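Long-range contacts in RNA-dependent RNA Polymerase (Bombyx mori cytoplasmic polyhedrosis virus, PDB 6TZ0), which catalyses RNA-templated RNA synthesis, transcribing the double-stranded viral genome into plus strands and, after core assembly, making the complementary minus strands: residues L543-V548 against N718-L723; E531-T536 against Q725-G730; F107-L112 against I192-K197. All blocks are in the same frame, centred on the assembly; numbering follows the deposited sequence.

How the contacts relate
Contacts 1 and 2 sit side by side in the polymerase domain, their centres 10 Å apart, and both are buried. They share one small sheet: strand 720-722 faces strand 541-548 in contact 1, while its neighbour 725-727 receives helix 530-535 in contact 2, and the I720 N to V727 O backbone pair ties the two together. Contact 1 mixes methyl packing with a serine-to-backbone hydrogen bond near the metal-binding aspartates; contact 2 is almost wholly apolar across its interface. Contact 3 lies in the N-terminal region, its centre about 45 Å from that of contact 1, is partly exposed, and depends on a backbone carbonyl and a single CH-pi contact.

Contact 1. Residues L543-V548 against N718-L723; sequences LSSIDV and NSIVLL
The catalytic palm of the polymerase supplies both sides of this contact: S545, in the middle of the broken strand 541-548, reaches over to V721 on the short strand 720-722. V721 N donates to S545 OG at 2.8 Å, with an N-H...O angle of 155°. The serine hydroxyl stands beside its own backbone N (chi1 -61°), a rotation that aims it at the neighbouring strand. Thus a side chain, instead of a main-chain carbonyl, takes up the V721 amide. The same oxygen is touched by the end of I720, whose CD1 comes within 3.3 Å of S545 OG and 3.7 Å of L543 CB. Strand 541-548 carries motif A of the palm: two and three residues beyond S545 lie D547 and V548, which bind magnesium in another structure of this polymerase, and strands 682-687 and 711-716 flank it in the antiparallel sheet. Farther from the metal site, L543 points at the start of the opposite segment and lays CD1 against the backbone, 3.4 Å from S719 N. CB of S719 points away from 543-548, and its hydroxyl is hydrogen-bonded to S716 OG.

Contact 2. Residues E531-T536 against Q725-G730; sequences EMLYWT and QLVVNG
With CG1 anti to the backbone N (chi1 175°) and CG2 beside it, V727 sets both methyls against helix 530-535. M532 keeps CG beside its own N and then bends at chi3 (-76°), which brings CE back toward the valine. M532 CB lies 3.9 Å from V727 CG2, and M532 CE is 4.0 Å from the same methyl, so the methionine wraps CG2 from its base and its end. L533 crosses V727 at about a right angle: L533 CD1 touches CG1 of V727 at 3.7 Å and lies nearly as close to CG2. The axes of 531-535 and 725-727 approach to 9.3 Å and run nearly parallel, 18° apart. Beyond the strand the chain turns at N729 and G730, both with positive phi, and passes close to the end of the helix. T536 fills this corner, its CG2 resting 3.4 Å from N729 N and its CB 3.9 Å from G730 N. On the far side of this turn, G730 O is hydrogen-bonded to the indole NE1 of W272. This is the packing of a helix of the catalytic polymerase region on the small antiparallel sheet 720-733; I720 of the adjoining strand also touches M532 and T536, extending the apolar layer, and M683 of strand 682-687 meets M532 as well. With methyl and methylene groups meeting one another and, at T536, the backbone of N729 and G730, the helix is held to the sheet chiefly by burial and shape.

Contact 3. Residues F107-L112 against I192-K197; sequences FRAGSL and IIFNDK
A109 and G110, the two central residues of a type I beta turn from R108 to S111, meet the last residue of strand 191-194, in the beta hairpin 183-194 of the N-terminal region, and the chain that follows. The close-packed part is on the buried side. The methyl of A109 sits over one face of the F194 ring, with CB 4.2 Å from the ring centroid and 13° off the normal, a CH-pi contact displaced toward the CD1-CE1 rim. F194 has its ring beside the backbone N (chi1 -70°), and H134 of helix 121-134 meets the ring at nearly a right angle, so the phenyl group is packed by two partners. The other half of the contact gathers round the carbonyl of K197. G110 N gives it a weak hydrogen bond, 3.1 Å long and bent to 135°, while R108 CG lies 3.3 Å from K197 O. The turn itself is closed by the backbone bond from S111 N to R108 O. At the partly exposed edge R108 folds at chi3, its guanidinium held by a salt bridge from NH2 to E80. Toward solvent the fit is looser: K197 is exposed and its amine leads away from the turn. N195, in the same segment, binds ATP in another structure of this protein, as does Y184 on the paired strand, so the contact lies beside that nucleotide site. K197 CB approaches G110 CA to 4.1 Å, and K197 NZ curls back to F194 O in a weak hydrogen bond of 3.3 Å.

Contact 1. Residues L543-V548 against N718-L723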
# COMPACT_ATOMS: atom_id res chain seq x y z
N LEU A 543 -17.08 -24.26 9.14
CA LEU A 543 -16.07 -23.36 8.62
C LEU A 543 -16.76 -22.24 7.86
O LEU A 543 -17.78 -22.46 7.21
CB LEU A 543 -15.11 -24.13 7.71
CG LEU A 543 -14.43 -25.29 8.44
CD1 LEU A 543 -13.65 -26.15 7.49
CD2 LEU A 543 -13.52 -24.79 9.54
N SER A 544 -16.21 -21.03 7.95
CA SER A 544 -16.81 -19.87 7.30
C SER A 544 -15.72 -18.98 6.73
O SER A 544 -15.02 -18.29 7.47
CB SER A 544 -17.69 -19.09 8.27
OG SER A 544 -18.27 -17.96 7.64
N SER A 545 -15.58 -19.00 5.40
CA SER A 545 -14.71 -18.06 4.70
C SER A 545 -15.56 -16.92 4.14
O SER A 545 -15.72 -16.77 2.93
CB SER A 545 -13.94 -18.77 3.59
OG SER A 545 -13.12 -19.79 4.11
N ILE A 546 -16.12 -16.13 5.05
CA ILE A 546 -17.02 -15.05 4.68
C ILE A 546 -16.25 -13.97 3.92
O ILE A 546 -15.14 -13.58 4.30
CB ILE A 546 -17.74 -14.51 5.93
CG1 ILE A 546 -18.71 -13.38 5.59
CG2 ILE A 546 -16.77 -14.15 7.04
CD1 ILE A 546 -19.88 -13.83 4.80
N ASP A 547 -16.82 -13.53 2.80
CA ASP A 547 -16.14 -12.63 1.88
C ASP A 547 -16.95 -11.35 1.74
O ASP A 547 -18.14 -11.40 1.41
CB ASP A 547 -15.96 -13.30 0.51
CG ASP A 547 -14.97 -12.57 -0.38
OD1 ASP A 547 -14.38 -11.56 0.06
OD2 ASP A 547 -14.79 -13.01 -1.53
N VAL A 548 -16.30 -10.21 1.96
CA VAL A 548 -16.92 -8.91 1.79
C VAL A 548 -16.49 -8.36 0.43
O VAL A 548 -15.31 -8.08 0.22
CB VAL A 548 -16.52 -7.94 2.91
CG1 VAL A 548 -17.15 -6.59 2.69
CG2 VAL A 548 -16.90 -8.51 4.27
N ASN A 718 -16.10 -28.69 5.43
CA ASN A 718 -14.79 -29.30 5.28
C ASN A 718 -13.84 -28.54 4.37
O ASN A 718 -12.92 -29.14 3.81
CB ASN A 718 -14.95 -30.75 4.81
CG ASN A 718 -15.86 -30.88 3.61
OD1 ASN A 718 -16.26 -29.88 3.01
ND2 ASN A 718 -16.22 -32.11 3.28
N SER A 719 -13.99 -27.23 4.24
CA SER A 719 -13.06 -26.45 3.42
C SER A 719 -13.00 -25.02 3.93
O SER A 719 -14.02 -24.44 4.30
CB SER A 719 -13.46 -26.47 1.95
OG SER A 719 -14.69 -25.80 1.74
N ILE A 720 -11.80 -24.45 3.93
CA ILE A 720 -11.57 -23.13 4.51
C ILE A 720 -10.53 -22.40 3.65
O ILE A 720 -9.62 -23.02 3.09
CB ILE A 720 -11.15 -23.25 6.00
CG1 ILE A 720 -11.25 -21.91 6.72
CG2 ILE A 720 -9.79 -23.91 6.18
CD1 ILE A 720 -12.65 -21.44 6.93
N VAL A 721 -10.70 -21.09 3.50
CA VAL A 721 -9.84 -20.26 2.66
C VAL A 721 -9.33 -19.09 3.49
O VAL A 721 -10.13 -18.39 4.12
CB VAL A 721 -10.57 -19.71 1.42
CG1 VAL A 721 -9.60 -19.00 0.50
CG2 VAL A 721 -11.33 -20.78 0.67
N LEU A 722 -8.02 -18.87 3.48
CA LEU A 722 -7.48 -17.63 4.02
C LEU A 722 -6.21 -17.29 3.28
O LEU A 722 -5.32 -18.14 3.16
CB LEU A 722 -7.20 -17.74 5.52
CG LEU A 722 -6.79 -16.43 6.19
CD1 LEU A 722 -7.92 -15.43 6.09
CD2 LEU A 722 -6.41 -16.66 7.63
N LEU A 723 -6.14 -16.04 2.79
CA LEU A 723 -4.97 -15.46 2.12
C LEU A 723 -4.56 -16.26 0.88
O LEU A 723 -3.38 -16.50 0.64
CB LEU A 723 -3.79 -15.32 3.08
CG LEU A 723 -4.03 -14.35 4.23
CD1 LEU A 723 -2.86 -14.35 5.19
CD2 LEU A 723 -4.31 -12.97 3.69

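Contact 2. Residues E531-T536 against Q725-G730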
# COMPACT_ATOMS: atom_id res chain seq x y z
N GLU A 531 -3.13 -23.57 11.79
CA GLU A 531 -4.39 -23.49 12.51
C GLU A 531 -5.54 -24.03 11.67
O GLU A 531 -6.46 -24.64 12.21
CB GLU A 531 -4.67 -22.05 12.95
CG GLU A 531 -3.64 -21.50 13.91
CD GLU A 531 -3.57 -22.26 15.23
OE1 GLU A 531 -4.61 -22.77 15.70
OE2 GLU A 531 -2.47 -22.34 15.81
N MET A 532 -5.49 -23.83 10.36
CA MET A 532 -6.51 -24.41 9.49
C MET A 532 -6.36 -25.92 9.40
O MET A 532 -7.35 -26.65 9.38
CB MET A 532 -6.44 -23.79 8.10
CG MET A 532 -6.83 -22.35 8.06
SD MET A 532 -6.83 -21.66 6.39
CE MET A 532 -5.09 -21.45 6.13
N LEU A 533 -5.12 -26.39 9.34
CA LEU A 533 -4.83 -27.82 9.38
C LEU A 533 -5.29 -28.46 10.68
O LEU A 533 -5.75 -29.61 10.67
CB LEU A 533 -3.34 -28.03 9.15
CG LEU A 533 -2.79 -28.36 7.76
CD1 LEU A 533 -3.28 -27.46 6.68
CD2 LEU A 533 -1.30 -28.16 7.87
N TYR A 534 -5.21 -27.73 11.79
CA TYR A 534 -5.75 -28.26 13.05
C TYR A 534 -7.27 -28.24 13.06
O TYR A 534 -7.91 -29.26 13.34
CB TYR A 534 -5.19 -27.48 14.24
CG TYR A 534 -5.77 -27.94 15.55
CD1 TYR A 534 -5.43 -29.18 16.07
CD2 TYR A 534 -6.67 -27.16 16.25
CE1 TYR A 534 -5.96 -29.62 17.25
CE2 TYR A 534 -7.21 -27.59 17.44
CZ TYR A 534 -6.84 -28.82 17.93
OH TYR A 534 -7.36 -29.27 19.12
N TRP A 535 -7.88 -27.10 12.76
CA TRP A 535 -9.32 -26.98 12.89
C TRP A 535 -10.10 -27.64 11.78
O TRP A 535 -11.33 -27.67 11.84
CB TRP A 535 -9.75 -25.51 12.98
CG TRP A 535 -9.47 -24.88 14.28
CD1 TRP A 535 -8.48 -23.99 14.56
CD2 TRP A 535 -10.17 -25.11 15.51
NE1 TRP A 535 -8.53 -23.63 15.89
CE2 TRP A 535 -9.56 -24.31 16.49
CE3 TRP A 535 -11.25 -25.91 15.87
CZ2 TRP A 535 -9.99 -24.29 17.81
CZ3 TRP A 535 -11.68 -25.89 17.17
CH2 TRP A 535 -11.05 -25.09 18.13
N THR A 536 -9.45 -28.17 10.75
CA THR A 536 -10.19 -28.91 9.74
C THR A 536 -10.10 -30.41 9.98
O THR A 536 -10.86 -31.18 9.38
CB THR A 536 -9.68 -28.53 8.35
OG1 THR A 536 -9.37 -27.13 8.34
CG2 THR A 536 -10.79 -28.67 7.35
N GLN A 725 -4.95 -19.39 0.29
CA GLN A 725 -4.46 -20.72 0.62
C GLN A 725 -5.65 -21.55 1.07
O GLN A 725 -6.26 -21.26 2.10
CB GLN A 725 -3.38 -20.66 1.70
CG GLN A 725 -2.04 -20.23 1.15
CD GLN A 725 -1.01 -19.96 2.22
OE1 GLN A 725 -1.35 -19.84 3.39
NE2 GLN A 725 0.25 -19.92 1.83
N LEU A 726 -5.99 -22.56 0.28
CA LEU A 726 -7.16 -23.40 0.52
C LEU A 726 -6.75 -24.65 1.28
O LEU A 726 -5.81 -25.34 0.89
CB LEU A 726 -7.83 -23.78 -0.80
CG LEU A 726 -9.00 -24.75 -0.77
CD1 LEU A 726 -10.12 -24.23 0.06
CD2 LEU A 726 -9.49 -25.01 -2.18
N VAL A 727 -7.46 -24.92 2.38
CA VAL A 727 -7.27 -26.14 3.15
C VAL A 727 -8.59 -26.91 3.13
O VAL A 727 -9.64 -26.35 3.42
CB VAL A 727 -6.83 -25.85 4.59
CG1 VAL A 727 -6.77 -27.12 5.41
CG2 VAL A 727 -5.48 -25.16 4.60
N VAL A 728 -8.52 -28.18 2.73
CA VAL A 728 -9.69 -29.06 2.66
C VAL A 728 -9.32 -30.34 3.41
O VAL A 728 -8.59 -31.17 2.87
CB VAL A 728 -10.10 -29.38 1.22
CG1 VAL A 728 -11.30 -30.28 1.21
CG2 VAL A 728 -10.40 -28.12 0.44
N ASN A 729 -9.84 -30.49 4.63
CA ASN A 729 -9.73 -31.71 5.45
C ASN A 729 -8.28 -32.09 5.76
O ASN A 729 -7.85 -33.22 5.52
CB ASN A 729 -10.47 -32.88 4.81
CG ASN A 729 -11.95 -32.78 4.98
OD1 ASN A 729 -12.44 -32.44 6.05
ND2 ASN A 729 -12.70 -33.09 3.93
N GLY A 730 -7.54 -31.14 6.32
CA GLY A 730 -6.16 -31.41 6.67
C GLY A 730 -5.21 -31.47 5.50
O GLY A 730 -4.13 -32.04 5.62

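Contact 3. Residues F107-L112 against I192-K197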
# COMPACT_ATOMS: atom_id res chain seq x y z
N PHE A 107 -11.30 -7.11 -32.32
CA PHE A 107 -11.60 -6.57 -33.64
C PHE A 107 -10.36 -6.75 -34.52
O PHE A 107 -9.33 -7.25 -34.07
CB PHE A 107 -12.05 -5.10 -33.56
CG PHE A 107 -11.09 -4.19 -32.84
CD1 PHE A 107 -10.08 -3.54 -33.51
CD2 PHE A 107 -11.23 -3.97 -31.48
CE1 PHE A 107 -9.21 -2.71 -32.84
CE2 PHE A 107 -10.36 -3.15 -30.81
CZ PHE A 107 -9.35 -2.52 -31.49
N ARG A 108 -10.48 -6.37 -35.79
CA ARG A 108 -9.38 -6.49 -36.72
C ARG A 108 -8.36 -5.38 -36.48
O ARG A 108 -8.73 -4.22 -36.30
CB ARG A 108 -9.89 -6.45 -38.16
CG ARG A 108 -8.82 -6.65 -39.22
CD ARG A 108 -9.41 -6.69 -40.61
NE ARG A 108 -10.05 -5.43 -40.97
CZ ARG A 108 -9.42 -4.39 -41.50
NH1 ARG A 108 -8.13 -4.44 -41.75
NH2 ARG A 108 -10.10 -3.29 -41.79
N ALA A 109 -7.08 -5.74 -36.48
CA ALA A 109 -6.03 -4.86 -35.97
C ALA A 109 -5.81 -3.63 -36.85
O ALA A 109 -5.31 -2.61 -36.37
CB ALA A 109 -4.72 -5.64 -35.83
N GLY A 110 -6.16 -3.71 -38.13
CA GLY A 110 -6.07 -2.56 -39.00
C GLY A 110 -7.33 -1.73 -39.08
O GLY A 110 -7.35 -0.71 -39.78
N SER A 111 -8.38 -2.12 -38.37
CA SER A 111 -9.66 -1.43 -38.45
C SER A 111 -9.71 -0.17 -37.60
O SER A 111 -10.64 0.62 -37.74
CB SER A 111 -10.78 -2.36 -38.02
OG SER A 111 -12.03 -1.71 -38.08
N LEU A 112 -8.73 0.03 -36.72
CA LEU A 112 -8.71 1.18 -35.82
C LEU A 112 -7.93 2.30 -36.50
O LEU A 112 -6.73 2.18 -36.72
CB LEU A 112 -8.09 0.80 -34.48
CG LEU A 112 -8.10 1.87 -33.39
CD1 LEU A 112 -9.51 2.27 -33.06
CD2 LEU A 112 -7.39 1.35 -32.17
N ILE A 192 4.02 -3.29 -29.62
CA ILE A 192 3.88 -4.46 -30.48
C ILE A 192 3.57 -3.97 -31.89
O ILE A 192 2.50 -3.41 -32.13
CB ILE A 192 2.78 -5.40 -29.98
CG1 ILE A 192 3.11 -5.91 -28.58
CG2 ILE A 192 2.59 -6.55 -30.94
CD1 ILE A 192 1.94 -6.59 -27.92
N ILE A 193 4.50 -4.17 -32.81
CA ILE A 193 4.28 -3.80 -34.20
C ILE A 193 3.61 -4.97 -34.91
O ILE A 193 4.11 -6.10 -34.88
CB ILE A 193 5.59 -3.41 -34.89
CG1 ILE A 193 6.18 -2.13 -34.28
CG2 ILE A 193 5.39 -3.22 -36.38
CD1 ILE A 193 7.26 -2.36 -33.24
N PHE A 194 2.47 -4.71 -35.55
CA PHE A 194 1.77 -5.71 -36.34
C PHE A 194 2.33 -5.74 -37.76
O PHE A 194 2.57 -4.69 -38.36
CB PHE A 194 0.28 -5.40 -36.39
CG PHE A 194 -0.43 -5.62 -35.09
CD1 PHE A 194 -0.95 -6.86 -34.76
CD2 PHE A 194 -0.54 -4.58 -34.17
CE1 PHE A 194 -1.60 -7.05 -33.55
CE2 PHE A 194 -1.18 -4.77 -32.97
CZ PHE A 194 -1.71 -6.01 -32.66
N ASN A 195 2.55 -6.95 -38.28
CA ASN A 195 2.88 -7.12 -39.69
C ASN A 195 1.64 -7.42 -40.52
O ASN A 195 1.46 -6.84 -41.60
CB ASN A 195 3.91 -8.23 -39.88
CG ASN A 195 5.29 -7.82 -39.43
OD1 ASN A 195 5.72 -6.70 -39.66
ND2 ASN A 195 5.99 -8.75 -38.79
N ASP A 196 0.79 -8.32 -40.04
CA ASP A 196 -0.47 -8.65 -40.70
C ASP A 196 -1.58 -7.84 -40.04
O ASP A 196 -1.91 -8.06 -38.87
CB ASP A 196 -0.76 -10.15 -40.59
CG ASP A 196 0.20 -10.98 -41.42
OD1 ASP A 196 0.61 -10.52 -42.50
OD2 ASP A 196 0.57 -12.08 -40.96
N LYS A 197 -2.17 -6.91 -40.79
CA LYS A 197 -3.25 -6.10 -40.25
C LYS A 197 -4.58 -6.84 -40.22
O LYS A 197 -5.53 -6.35 -39.60
CB LYS A 197 -3.41 -4.82 -41.07
CG LYS A 197 -2.18 -3.94 -41.13
CD LYS A 197 -1.84 -3.37 -39.77
CE LYS A 197 -0.75 -2.32 -39.89
NZ LYS A 197 0.56 -2.90 -40.27